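PDB 3X44: O-ureido-L-serine synthase from Streptomyces lavendulae, which catalyses the pyridoxal-phosphate-dependent addition of hydroxyurea to O-acetyl-L-serine, giving O-ureido-L-serine and acetate in the biosynthesis of the antibiotic D-cycloserine. Local coordinates for residues Y97-R102 with Y297-L302; V199-S204 with G267-T272; G259-I264 with F301-V306; G263-A268 with M289-G294. The protein carries 1 engineered substitution. All blocks are in the same frame, centred on the assembly; numbering follows the deposited sequence.

Contact 1 (Y97-R102 with Y297-L302); sequences YSVERR and YLSTFL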
loop_
_atom_site.group_PDB
_atom_site.type_symbol
_atom_site.label_atom_id
_atom_site.label_comp_id
_atom_site.label_asym_id
_atom_site.label_seq_id
_atom_site.Cartn_x
_atom_site.Cartn_y
_atom_site.Cartn_z
ATOM N N TYR A 97 -3.346 -34.568 -11.912
ATOM C CA TYR A 97 -3.140 -33.121 -11.810
ATOM C C TYR A 97 -1.809 -32.778 -12.492
ATOM O O TYR A 97 -0.923 -33.621 -12.572
ATOM C CB TYR A 97 -3.163 -32.690 -10.336
ATOM C CG TYR A 97 -4.571 -32.721 -9.780
ATOM C CD1 TYR A 97 -4.978 -33.734 -8.913
ATOM C CD2 TYR A 97 -5.522 -31.786 -10.200
ATOM C CE1 TYR A 97 -6.309 -33.817 -8.483
ATOM C CE2 TYR A 97 -6.846 -31.867 -9.774
ATOM C CZ TYR A 97 -7.229 -32.885 -8.921
ATOM O OH TYR A 97 -8.537 -32.975 -8.516
ATOM N N SER A 98 -1.671 -31.551 -12.983
ATOM C CA SER A 98 -0.467 -31.160 -13.720
ATOM C C SER A 98 0.857 -31.418 -13.009
ATOM O O SER A 98 0.970 -31.250 -11.795
ATOM C CB SER A 98 -0.558 -29.690 -14.151
ATOM O OG SER A 98 -0.187 -28.815 -13.107
ATOM N N VAL A 99 1.860 -31.821 -13.787
ATOM C CA VAL A 99 3.175 -32.124 -13.245
ATOM C C VAL A 99 3.816 -30.901 -12.602
ATOM O O VAL A 99 4.610 -31.037 -11.668
ATOM C CB VAL A 99 4.113 -32.730 -14.333
ATOM C CG1 VAL A 99 4.336 -31.733 -15.477
ATOM C CG2 VAL A 99 5.439 -33.135 -13.703
ATOM N N GLU A 100 3.452 -29.711 -13.082
ATOM C CA GLU A 100 3.977 -28.469 -12.519
ATOM C C GLU A 100 3.688 -28.457 -11.016
ATOM O O GLU A 100 4.497 -27.983 -10.216
ATOM C CB GLU A 100 3.318 -27.252 -13.183
ATOM C CG GLU A 100 3.854 -26.933 -14.584
ATOM C CD GLU A 100 2.975 -27.513 -15.687
ATOM O OE1 GLU A 100 2.248 -28.488 -15.409
ATOM O OE2 GLU A 100 3.011 -27.000 -16.830
ATOM N N ARG A 101 2.522 -28.979 -10.648
ATOM C CA ARG A 101 2.122 -29.059 -9.246
ATOM C C ARG A 101 3.081 -29.982 -8.493
ATOM O O ARG A 101 3.526 -29.659 -7.391
ATOM C CB ARG A 101 0.701 -29.602 -9.133
ATOM C CG ARG A 101 -0.394 -28.594 -9.426
ATOM C CD ARG A 101 -1.659 -29.301 -9.900
ATOM N NE ARG A 101 -2.834 -28.461 -9.699
ATOM C CZ ARG A 101 -3.201 -27.484 -10.521
ATOM N NH1 ARG A 101 -2.482 -27.225 -11.608
ATOM N NH2 ARG A 101 -4.268 -26.750 -10.244
ATOM N N ARG A 102 3.393 -31.136 -9.078
ATOM C CA ARG A 102 4.317 -32.066 -8.431
ATOM C C ARG A 102 5.688 -31.412 -8.233
ATOM O O ARG A 102 6.308 -31.531 -7.175
ATOM C CB ARG A 102 4.516 -33.328 -9.275
ATOM C CG ARG A 102 3.303 -34.238 -9.411
ATOM C CD ARG A 102 3.646 -35.356 -10.380
ATOM N NE ARG A 102 2.468 -36.057 -10.876
ATOM C CZ ARG A 102 2.497 -37.263 -11.431
ATOM N NH1 ARG A 102 1.371 -37.824 -11.853
ATOM N NH2 ARG A 102 3.645 -37.909 -11.565
ATOM N N TYR A 297 0.163 -24.652 -15.772
ATOM C CA TYR A 297 -0.723 -25.340 -16.701
ATOM C C TYR A 297 -0.098 -25.521 -18.082
ATOM O O TYR A 297 -0.777 -25.910 -19.034
ATOM C CB TYR A 297 -2.033 -24.556 -16.833
ATOM C CG TYR A 297 -2.789 -24.445 -15.532
ATOM C CD1 TYR A 297 -3.785 -25.366 -15.206
ATOM C CD2 TYR A 297 -2.489 -23.439 -14.615
ATOM C CE1 TYR A 297 -4.463 -25.291 -13.997
ATOM C CE2 TYR A 297 -3.158 -23.357 -13.410
ATOM C CZ TYR A 297 -4.147 -24.285 -13.100
ATOM O OH TYR A 297 -4.820 -24.199 -11.900
ATOM N N LEU A 298 1.198 -25.241 -18.185
ATOM C CA LEU A 298 1.909 -25.370 -19.446
ATOM C C LEU A 298 1.737 -26.753 -20.064
ATOM O O LEU A 298 1.693 -26.891 -21.284
ATOM C CB LEU A 298 3.404 -25.106 -19.245
ATOM C CG LEU A 298 3.898 -23.675 -19.026
ATOM C CD1 LEU A 298 5.317 -23.568 -19.550
ATOM C CD2 LEU A 298 2.997 -22.686 -19.727
ATOM N N SER A 299 1.648 -27.768 -19.209
ATOM C CA SER A 299 1.511 -29.151 -19.646
ATOM C C SER A 299 0.067 -29.616 -19.737
ATOM O O SER A 299 -0.187 -30.797 -19.951
ATOM C CB SER A 299 2.251 -30.073 -18.681
ATOM O OG SER A 299 1.517 -30.221 -17.472
ATOM N N THR A 300 -0.877 -28.704 -19.569
ATOM C CA THR A 300 -2.286 -29.071 -19.622
ATOM C C THR A 300 -2.909 -28.726 -20.969
ATOM O O THR A 300 -2.253 -28.146 -21.835
ATOM C CB THR A 300 -3.064 -28.359 -18.516
ATOM O OG1 THR A 300 -3.177 -26.966 -18.833
ATOM C CG2 THR A 300 -2.336 -28.520 -17.172
ATOM N N PHE A 301 -4.181 -29.067 -21.140
ATOM C CA PHE A 301 -4.847 -28.799 -22.403
ATOM C C PHE A 301 -4.978 -27.314 -22.693
ATOM O O PHE A 301 -5.480 -26.916 -23.743
ATOM C CB PHE A 301 -6.210 -29.506 -22.454
ATOM C CG PHE A 301 -7.298 -28.829 -21.672
ATOM C CD1 PHE A 301 -8.556 -28.644 -22.244
ATOM C CD2 PHE A 301 -7.102 -28.446 -20.352
ATOM C CE1 PHE A 301 -9.608 -28.094 -21.507
ATOM C CE2 PHE A 301 -8.144 -27.894 -19.605
ATOM C CZ PHE A 301 -9.402 -27.719 -20.185
ATOM N N LEU A 302 -4.505 -26.494 -21.760
ATOM C CA LEU A 302 -4.548 -25.057 -21.946
ATOM C C LEU A 302 -3.613 -24.718 -23.101
ATOM O O LEU A 302 -3.788 -23.714 -23.799
ATOM C CB LEU A 302 -4.079 -24.344 -20.677
ATOM C CG LEU A 302 -3.843 -22.845 -20.835
ATOM C CD1 LEU A 302 -5.165 -22.159 -21.182
ATOM C CD2 LEU A 302 -3.261 -22.283 -19.547
#
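Glu100 and Ser299 form a two-pronged link between the start of helix 99-107 and the turn that begins at Tyr297. The Glu100 chain leaves CB with CG anti to the carbonyl carbon and turns about the CB-CG bond (chi2 97°), so that only the carboxylate touches the turn. Its CD lies 3.6 Å from Ser299 OG. Beyond it, OE1 accepts a hydrogen bond from that hydroxyl, with 2.8 Å between Glu100 OE1 and Ser299 OG, on its syn side but somewhat above the carboxylate plane. OE2 uses its own syn lone pair for the backbone N of Ser299, also 2.8 Å away (bent, 139°), while Leu298 CB packs against it. Alongside, Ser98 CB touches Thr300 CG2 at 3.7 Å.

The turn is of type I, from Tyr297 to Thr300, and Tyr297 O takes both Thr300 N and Thr300 OG1. Arg101 makes the other polar link: its NH2 donates to Tyr297 OH (3.1 Å, nearly straight at 167°), close to the guanidinium plane, which stands steeply to the tyrosine ring. Arg101 NH1 binds Ser98 OG, itself bonded to Arg296 O, and NE is held by Ser71 O. Tyr297 OH has Asp292 as its other partner and its side chain touches the ligand, so the arginine probably helps to polarise and position a phenol of the cofactor pocket, while Glu100 fixes the turn behind it.

Contact 2 (V199-S204 with G267-T272); sequences VALEPS and GATVAT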
loop_
_atom_site.group_PDB
_atom_site.type_symbol
_atom_site.label_atom_id
_atom_site.label_comp_id
_atom_site.label_asym_id
_atom_site.label_seq_id
_atom_site.Cartn_x
_atom_site.Cartn_y
_atom_site.Cartn_z
ATOM N N VAL A 199 -22.635 -15.725 -7.256
ATOM C CA VAL A 199 -22.702 -16.750 -8.290
ATOM C C VAL A 199 -21.627 -17.816 -8.130
ATOM O O VAL A 199 -20.437 -17.526 -8.241
ATOM C CB VAL A 199 -22.549 -16.103 -9.693
ATOM C CG1 VAL A 199 -22.660 -17.156 -10.779
ATOM C CG2 VAL A 199 -23.610 -15.019 -9.879
ATOM N N ALA A 200 -22.052 -19.053 -7.886
ATOM C CA ALA A 200 -21.113 -20.167 -7.728
ATOM C C ALA A 200 -21.280 -21.136 -8.889
ATOM O O ALA A 200 -22.370 -21.649 -9.129
ATOM C CB ALA A 200 -21.358 -20.895 -6.400
ATOM N N LEU A 201 -20.200 -21.382 -9.617
ATOM C CA LEU A 201 -20.277 -22.294 -10.745
ATOM C C LEU A 201 -19.610 -23.625 -10.442
ATOM O O LEU A 201 -18.784 -23.728 -9.535
ATOM C CB LEU A 201 -19.627 -21.661 -11.981
ATOM C CG LEU A 201 -18.156 -21.264 -11.843
ATOM C CD1 LEU A 201 -17.270 -22.395 -12.343
ATOM C CD2 LEU A 201 -17.895 -19.993 -12.637
ATOM N N GLU A 202 -19.996 -24.645 -11.199
ATOM C CA GLU A 202 -19.424 -25.974 -11.074
ATOM C C GLU A 202 -19.104 -26.403 -12.502
ATOM O O GLU A 202 -19.668 -25.861 -13.456
ATOM C CB GLU A 202 -20.435 -26.959 -10.478
ATOM C CG GLU A 202 -21.271 -26.426 -9.339
ATOM C CD GLU A 202 -22.136 -27.518 -8.726
ATOM O OE1 GLU A 202 -21.586 -28.363 -7.986
ATOM O OE2 GLU A 202 -23.360 -27.538 -8.991
ATOM N N PRO A 203 -18.178 -27.359 -12.672
ATOM C CA PRO A 203 -17.862 -27.792 -14.037
ATOM C C PRO A 203 -19.081 -28.514 -14.604
ATOM O O PRO A 203 -19.796 -29.201 -13.867
ATOM C CB PRO A 203 -16.664 -28.733 -13.862
ATOM C CG PRO A 203 -16.146 -28.470 -12.458
ATOM C CD PRO A 203 -17.361 -28.056 -11.664
ATOM N N SER A 204 -19.327 -28.345 -15.901
ATOM C CA SER A 204 -20.466 -28.985 -16.554
ATOM C C SER A 204 -20.502 -30.478 -16.249
ATOM O O SER A 204 -21.573 -31.061 -16.091
ATOM C CB SER A 204 -20.386 -28.810 -18.075
ATOM O OG SER A 204 -20.526 -27.453 -18.457
ATOM N N GLY A 267 -10.311 -19.028 -15.928
ATOM C CA GLY A 267 -11.024 -18.821 -17.173
ATOM C C GLY A 267 -12.496 -19.150 -16.999
ATOM O O GLY A 267 -13.361 -18.571 -17.662
ATOM N N ALA A 268 -12.785 -20.081 -16.094
ATOM C CA ALA A 268 -14.164 -20.490 -15.845
ATOM C C ALA A 268 -14.989 -19.351 -15.260
ATOM O O ALA A 268 -16.041 -19.009 -15.796
ATOM C CB ALA A 268 -14.193 -21.702 -14.903
ATOM N N THR A 269 -14.506 -18.764 -14.164
ATOM C CA THR A 269 -15.212 -17.668 -13.502
ATOM C C THR A 269 -15.431 -16.487 -14.447
ATOM O O THR A 269 -16.527 -15.935 -14.517
ATOM C CB THR A 269 -14.456 -17.179 -12.246
ATOM O OG1 THR A 269 -13.151 -16.724 -12.618
ATOM C CG2 THR A 269 -14.318 -18.308 -11.233
ATOM N N VAL A 270 -14.390 -16.105 -15.178
ATOM C CA VAL A 270 -14.516 -15.005 -16.121
ATOM C C VAL A 270 -15.571 -15.330 -17.178
ATOM O O VAL A 270 -16.400 -14.479 -17.517
ATOM C CB VAL A 270 -13.183 -14.723 -16.820
ATOM C CG1 VAL A 270 -13.379 -13.685 -17.934
ATOM C CG2 VAL A 270 -12.169 -14.239 -15.798
ATOM N N ALA A 271 -15.524 -16.560 -17.696
ATOM C CA ALA A 271 -16.465 -17.030 -18.711
ATOM C C ALA A 271 -17.892 -16.877 -18.199
ATOM O O ALA A 271 -18.766 -16.343 -18.885
ATOM C CB ALA A 271 -16.184 -18.497 -19.048
ATOM N N THR A 272 -18.117 -17.337 -16.976
ATOM C CA THR A 272 -19.433 -17.241 -16.370
ATOM C C THR A 272 -19.846 -15.780 -16.265
ATOM O O THR A 272 -20.965 -15.415 -16.631
ATOM C CB THR A 272 -19.439 -17.866 -14.968
ATOM O OG1 THR A 272 -19.433 -19.296 -15.094
ATOM C CG2 THR A 272 -20.676 -17.431 -14.188
#
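Leu201 reaches from strand 199-203 onto helix 267-272, and its two methyls divide the work. With CG between the backbone N and the carbonyl carbon (chi1 59°), the branch is held over the helix. CD1 goes to Ala268 CB at 4.1 Å, while Leu201 CD2 lies against Thr269 CA (3.7 Å) and, one turn on from Ala268, Thr272 OG1 (3.0 Å). The unstaggered chi2 of 94° and this last short approach suggest local strain.

Thr272 keeps OG1 beside its backbone N and turns CG2 to the far side, anti to that N. The methyl therefore faces the strand and meets Val199 CG1 tip to tip, 4.0 Å from Thr272 CG2. Thr269 offers CG2 to Leu201, while its OG1 bonds mainly to Met289 O, with Ala266 O as a second partner, so a polar atom in this apolar layer is satisfied.

The axes of the strand and helix segments approach to 9.4 Å, with their directions 123° from each other. Val199 and Leu201 bond through the backbone to strand 171-174, and Ala200 to strand 238-242, so the strand sits inside the mixed sheet. The helix covers this sheet, with Thr269 also touching strand 285-290, and on another side Ala268, Val270 and Ala271 pack on helix 244-257.

Contact 3 (G259-I264 with F301-V306); sequences GIFAGI and FLFDGV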
loop_
_atom_site.group_PDB
_atom_site.type_symbol
_atom_site.label_atom_id
_atom_site.label_comp_id
_atom_site.label_asym_id
_atom_site.label_seq_id
_atom_site.Cartn_x
_atom_site.Cartn_y
_atom_site.Cartn_z
ATOM N N GLY A 259 -3.646 -9.480 -21.259
ATOM C CA GLY A 259 -2.343 -9.585 -20.631
ATOM C C GLY A 259 -2.432 -10.186 -19.235
ATOM O O GLY A 259 -1.577 -9.941 -18.391
ATOM N N ILE A 260 -3.483 -10.954 -18.981
ATOM C CA ILE A 260 -3.647 -11.603 -17.679
ATOM C C ILE A 260 -3.608 -13.114 -17.901
ATOM O O ILE A 260 -4.502 -13.689 -18.524
ATOM C CB ILE A 260 -4.976 -11.202 -17.006
ATOM C CG1 ILE A 260 -5.009 -9.686 -16.798
ATOM C CG2 ILE A 260 -5.103 -11.889 -15.645
ATOM C CD1 ILE A 260 -6.374 -9.143 -16.442
ATOM N N PHE A 261 -2.544 -13.738 -17.399
ATOM C CA PHE A 261 -2.316 -15.170 -17.545
ATOM C C PHE A 261 -2.732 -15.924 -16.284
ATOM O O PHE A 261 -2.038 -15.885 -15.273
ATOM C CB PHE A 261 -0.832 -15.412 -17.837
ATOM C CG PHE A 261 -0.516 -16.815 -18.250
ATOM C CD1 PHE A 261 -1.314 -17.476 -19.181
ATOM C CD2 PHE A 261 0.584 -17.479 -17.709
ATOM C CE1 PHE A 261 -1.024 -18.774 -19.567
ATOM C CE2 PHE A 261 0.885 -18.779 -18.088
ATOM C CZ PHE A 261 0.080 -19.432 -19.019
ATOM N N ALA A 262 -3.854 -16.631 -16.369
ATOM C CA ALA A 262 -4.391 -17.362 -15.225
ATOM C C ALA A 262 -4.744 -18.810 -15.545
ATOM O O ALA A 262 -4.713 -19.230 -16.702
ATOM C CB ALA A 262 -5.617 -16.629 -14.690
ATOM N N GLY A 263 -5.095 -19.568 -14.511
ATOM C CA GLY A 263 -5.431 -20.971 -14.701
ATOM C C GLY A 263 -6.794 -21.247 -15.316
ATOM O O GLY A 263 -7.478 -20.335 -15.778
ATOM N N ILE A 264 -7.185 -22.519 -15.315
ATOM C CA ILE A 264 -8.460 -22.938 -15.880
ATOM C C ILE A 264 -9.646 -22.436 -15.084
ATOM O O ILE A 264 -10.565 -21.847 -15.646
ATOM C CB ILE A 264 -8.565 -24.466 -15.979
ATOM C CG1 ILE A 264 -7.206 -25.066 -16.333
ATOM C CG2 ILE A 264 -9.595 -24.843 -17.027
ATOM C CD1 ILE A 264 -6.744 -24.756 -17.756
ATOM N N PHE A 301 -4.181 -29.067 -21.140
ATOM C CA PHE A 301 -4.847 -28.799 -22.403
ATOM C C PHE A 301 -4.978 -27.314 -22.693
ATOM O O PHE A 301 -5.480 -26.916 -23.743
ATOM C CB PHE A 301 -6.210 -29.506 -22.454
ATOM C CG PHE A 301 -7.298 -28.829 -21.672
ATOM C CD1 PHE A 301 -8.556 -28.644 -22.244
ATOM C CD2 PHE A 301 -7.102 -28.446 -20.352
ATOM C CE1 PHE A 301 -9.608 -28.094 -21.507
ATOM C CE2 PHE A 301 -8.144 -27.894 -19.605
ATOM C CZ PHE A 301 -9.402 -27.719 -20.185
ATOM N N LEU A 302 -4.505 -26.494 -21.760
ATOM C CA LEU A 302 -4.548 -25.057 -21.946
ATOM C C LEU A 302 -3.613 -24.718 -23.101
ATOM O O LEU A 302 -3.788 -23.714 -23.799
ATOM C CB LEU A 302 -4.079 -24.344 -20.677
ATOM C CG LEU A 302 -3.843 -22.845 -20.835
ATOM C CD1 LEU A 302 -5.165 -22.159 -21.182
ATOM C CD2 LEU A 302 -3.261 -22.283 -19.547
ATOM N N PHE A 303 -2.619 -25.578 -23.299
ATOM C CA PHE A 303 -1.641 -25.380 -24.351
ATOM C C PHE A 303 -1.724 -26.404 -25.484
ATOM O O PHE A 303 -0.752 -26.617 -26.213
ATOM C CB PHE A 303 -0.237 -25.365 -23.739
ATOM C CG PHE A 303 0.107 -24.063 -23.069
ATOM C CD1 PHE A 303 -0.358 -23.780 -21.786
ATOM C CD2 PHE A 303 0.888 -23.111 -23.726
ATOM C CE1 PHE A 303 -0.052 -22.573 -21.165
ATOM C CE2 PHE A 303 1.200 -21.902 -23.119
ATOM C CZ PHE A 303 0.730 -21.628 -21.835
ATOM N N ASP A 304 -2.888 -27.036 -25.631
ATOM C CA ASP A 304 -3.087 -28.004 -26.707
ATOM C C ASP A 304 -2.983 -27.221 -28.019
ATOM O O ASP A 304 -3.633 -26.190 -28.183
ATOM C CB ASP A 304 -4.475 -28.645 -26.611
ATOM C CG ASP A 304 -4.500 -29.879 -25.712
ATOM O OD1 ASP A 304 -3.418 -30.410 -25.369
ATOM O OD2 ASP A 304 -5.614 -30.315 -25.348
ATOM N N GLY A 305 -2.156 -27.702 -28.940
ATOM C CA GLY A 305 -2.000 -27.025 -30.216
ATOM C C GLY A 305 -1.007 -25.875 -30.224
ATOM O O GLY A 305 -0.806 -25.236 -31.261
ATOM N N VAL A 306 -0.383 -25.600 -29.081
ATOM C CA VAL A 306 0.581 -24.510 -29.004
ATOM C C VAL A 306 1.896 -24.913 -29.658
ATOM O O VAL A 306 2.468 -25.949 -29.350
ATOM C CB VAL A 306 0.841 -24.078 -27.544
ATOM C CG1 VAL A 306 2.050 -23.156 -27.483
ATOM C CG2 VAL A 306 -0.394 -23.369 -26.986
#
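The loop that joins helix 244-257 to helix 264-278 is covered by the chain beyond strand 285-290, where Phe261 and Ile264 of the loop and helix start pack on Phe301, Leu302 and Phe303. No hydrogen bond crosses the contact; the adhesion is apolar. Phe261 has its CG anti to the backbone N (chi1 -170°), which carries the ring out to meet Phe303 head-on. Phe261 CZ lies at the edge of the Phe303 ring, near its plane and 3.6 Å from Phe303 CZ. Leu302 CD2 adds a looser contact, 4.2 Å from Phe261 CE1.

Ile264 supplies the second patch. Its CG1 runs beside the backbone N, and Ile264 CD1 at the end touches both Phe301 CE2 (3.9 Å) and Leu302 CB (4.0 Å); the isoleucine and leucine side chains run antiparallel, side by side.

Phe261 also packs on Leu104 and Phe303 on Lys103, both of the second subunit, so the aromatic pair lies at a subunit boundary. Phe303 opens a type II beta turn to Val306, with Gly305 at the third position and positive phi, the usual place for glycine in this turn. The whole is apolar packing of a C-terminal segment against a helix-to-helix connection in the larger, mixed-sheet part of this fold type II PLP enzyme.

Contact 4 (G263-A268 with M289-G294); sequences GISAGA and MLPDTG. With PUS ((E)-O-(carbamoylamino)-N-({3-hydroxy-2-methyl-5-[(phosphonooxy)methyl]pyridin-4-yl}methylidene)-L-serine), chain C.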
loop_
_atom_site.group_PDB
_atom_site.type_symbol
_atom_site.label_atom_id
_atom_site.label_comp_id
_atom_site.label_asym_id
_atom_site.label_seq_id
_atom_site.Cartn_x
_atom_site.Cartn_y
_atom_site.Cartn_z
ATOM N N GLY A 263 -5.095 -19.568 -14.511
ATOM C CA GLY A 263 -5.431 -20.971 -14.701
ATOM C C GLY A 263 -6.794 -21.247 -15.316
ATOM O O GLY A 263 -7.478 -20.335 -15.778
ATOM N N ILE A 264 -7.185 -22.519 -15.315
ATOM C CA ILE A 264 -8.460 -22.938 -15.880
ATOM C C ILE A 264 -9.646 -22.436 -15.084
ATOM O O ILE A 264 -10.565 -21.847 -15.646
ATOM C CB ILE A 264 -8.565 -24.466 -15.979
ATOM C CG1 ILE A 264 -7.206 -25.066 -16.333
ATOM C CG2 ILE A 264 -9.595 -24.843 -17.027
ATOM C CD1 ILE A 264 -6.744 -24.756 -17.756
ATOM N N SER A 265 -9.628 -22.664 -13.773
ATOM C CA SER A 265 -10.724 -22.209 -12.931
ATOM C C SER A 265 -10.891 -20.707 -13.099
ATOM O O SER A 265 -11.994 -20.181 -12.971
ATOM C CB SER A 265 -10.463 -22.549 -11.457
ATOM O OG SER A 265 -9.440 -21.745 -10.908
ATOM N N ALA A 266 -9.790 -20.026 -13.393
ATOM C CA ALA A 266 -9.832 -18.585 -13.591
ATOM C C ALA A 266 -10.613 -18.288 -14.869
ATOM O O ALA A 266 -11.478 -17.406 -14.893
ATOM C CB ALA A 266 -8.419 -18.024 -13.687
ATOM N N GLY A 267 -10.311 -19.028 -15.928
ATOM C CA GLY A 267 -11.024 -18.821 -17.173
ATOM C C GLY A 267 -12.496 -19.150 -16.999
ATOM O O GLY A 267 -13.361 -18.571 -17.662
ATOM N N ALA A 268 -12.785 -20.081 -16.094
ATOM C CA ALA A 268 -14.164 -20.490 -15.845
ATOM C C ALA A 268 -14.989 -19.351 -15.260
ATOM O O ALA A 268 -16.041 -19.009 -15.796
ATOM C CB ALA A 268 -14.193 -21.702 -14.903
ATOM N N MET A 289 -13.178 -14.163 -9.572
ATOM C CA MET A 289 -11.962 -14.624 -8.913
ATOM C C MET A 289 -11.061 -15.378 -9.887
ATOM O O MET A 289 -11.530 -16.211 -10.655
ATOM C CB MET A 289 -12.304 -15.568 -7.756
ATOM C CG MET A 289 -13.107 -14.944 -6.638
ATOM S SD MET A 289 -12.123 -13.761 -5.705
ATOM C CE MET A 289 -10.858 -14.831 -5.002
ATOM N N LEU A 290 -9.767 -15.068 -9.856
ATOM C CA LEU A 290 -8.775 -15.746 -10.686
ATOM C C LEU A 290 -7.859 -16.374 -9.629
ATOM O O LEU A 290 -6.930 -15.736 -9.121
ATOM C CB LEU A 290 -7.992 -14.747 -11.550
ATOM C CG LEU A 290 -8.752 -13.677 -12.348
ATOM C CD1 LEU A 290 -7.778 -13.024 -13.319
ATOM C CD2 LEU A 290 -9.943 -14.277 -13.096
ATOM N N PRO A 291 -8.137 -17.632 -9.267
ATOM C CA PRO A 291 -7.388 -18.394 -8.261
ATOM C C PRO A 291 -5.883 -18.561 -8.394
ATOM O O PRO A 291 -5.176 -18.528 -7.387
ATOM C CB PRO A 291 -8.116 -19.737 -8.221
ATOM C CG PRO A 291 -9.526 -19.399 -8.687
ATOM C CD PRO A 291 -9.265 -18.419 -9.801
ATOM N N ASP A 292 -5.379 -18.737 -9.608
ATOM C CA ASP A 292 -3.946 -18.929 -9.755
ATOM C C ASP A 292 -3.354 -18.486 -11.085
ATOM O O ASP A 292 -4.066 -18.042 -11.990
ATOM C CB ASP A 292 -3.589 -20.400 -9.491
ATOM C CG ASP A 292 -4.151 -21.351 -10.545
ATOM O OD1 ASP A 292 -4.780 -20.886 -11.524
ATOM O OD2 ASP A 292 -3.952 -22.578 -10.385
ATOM N N THR A 293 -2.033 -18.607 -11.175
ATOM C CA THR A 293 -1.291 -18.236 -12.373
ATOM C C THR A 293 -1.457 -19.332 -13.408
ATOM O O THR A 293 -1.656 -20.497 -13.064
ATOM C CB THR A 293 0.215 -18.095 -12.062
ATOM O OG1 THR A 293 0.954 -17.995 -13.283
ATOM C CG2 THR A 293 0.709 -19.307 -11.279
ATOM N N GLY A 294 -1.384 -18.964 -14.678
ATOM C CA GLY A 294 -1.498 -19.969 -15.716
ATOM C C GLY A 294 -0.201 -20.750 -15.901
ATOM O O GLY A 294 -0.179 -21.762 -16.591
HETATM N N PUS C . -7.634 -25.831 -4.510
HETATM C CA PUS C . -7.544 -26.732 -3.291
HETATM C CB PUS C . -8.764 -27.717 -3.210
HETATM O OG PUS C . -8.815 -28.573 -4.439
HETATM N ND PUS C . -9.358 -29.879 -4.142
HETATM C CE PUS C . -10.446 -30.319 -4.813
HETATM N NZ2 PUS C . -11.251 -29.445 -5.445
HETATM O OZ1 PUS C . -10.696 -31.482 -4.844
HETATM C C PUS C . -6.232 -27.541 -3.369
HETATM O O PUS C . -5.329 -27.133 -4.046
HETATM O OT PUS C . -6.112 -28.573 -2.753
HETATM C C2 PUS C . -8.006 -23.325 -8.165
HETATM C C3 PUS C . -7.762 -24.075 -6.920
HETATM C C4 PUS C . -8.825 -24.137 -5.910
HETATM C C5 PUS C . -10.084 -23.426 -6.164
HETATM C C6 PUS C . -10.229 -22.695 -7.432
HETATM C C2A PUS C . -6.957 -23.274 -9.240
HETATM C C4A PUS C . -8.705 -25.043 -4.705
HETATM C C5A PUS C . -11.223 -23.441 -5.156
HETATM N N1 PUS C . -9.210 -22.680 -8.360
HETATM O O3 PUS C . -6.560 -24.638 -6.693
HETATM O O1P PUS C . -11.015 -24.208 -2.211
HETATM O O2P PUS C . -11.523 -21.939 -1.784
HETATM O O3P PUS C . -13.034 -23.268 -3.049
HETATM O O4P PUS C . -10.903 -22.597 -4.000
HETATM P P PUS C . -11.623 -23.010 -2.759
HETATM O O HOH W 1 -7.428 -20.673 -12.006
#
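Gly263, Ala266 and Pro291 carry most of this join between the start of helix 264-278 and the chain leaving strand 285-290. Gly263, the N-cap residue, donates its N-H to Asp292 O (3.1 Å between Gly263 N and Asp292 O), approaching from above the carbonyl plane. Having no side chain, it lets the carboxylate come close: Asp292 OD1 is 3.2 Å from Gly263 CA. One turn on, Ala266 CB rests against Leu290 CB at 3.9 Å and against CD of Pro291; the small side chain allows the helix to lie close to the strand end.

Pro291 touches both the helix and the ligand PUS, the Schiff base of pyridoxal phosphate with O-ureido-L-serine. Its CG is 3.2 Å from Ser265 OG, and its CB stands over the pyridine plane, 3.1 Å from PUS N1. Ser265 completes the grip: with OG placed between the backbone N and the carbonyl carbon (chi1 72°), the hydroxyl donates to N1, 2.7 Å between Ser265 OG and PUS N1. A water donates to Ser265 OG and to Asp292 OD1 and accepts a weak bond from Ala266 N, tying the serine to the aspartate. Asp292 OD2, beside the ligand's methyl C2A, has Tyr297 and Asn73 as its partners.

A serine hydroxyl given to the ring nitrogen is consistent with a pyridine that is not protonated. Serine at this nitrogen, on the first turn of a helix, is characteristic of the cofactor site in the cysteine synthase family of fold type II PLP enzymes.

How the contacts relate
Contact 4 supplies the ring-nitrogen end of the ligand site; contacts 1, 2 and 3 adjoin it. Contact 1 joins it through a probable hydrogen bond between Tyr297 OH and Asp292 OD2, whose modelled length of 2.4 Å is doubtfully short, so the 97-102 region is linked to the pocket through Arg101 and Tyr297 across centres 13 Å apart. Contacts 2 and 4 share helix 264-278, and Thr269 ties that helix to the strand of contact 4. Contact 3 shares Gly263 and Ile264 with contact 4, where Phe261 O and Gly294 N are 3.2 Å apart. It touches contact 1 as well, along the same C-terminal segment, and both reach the second subunit. Contacts 1 and 2 do not touch.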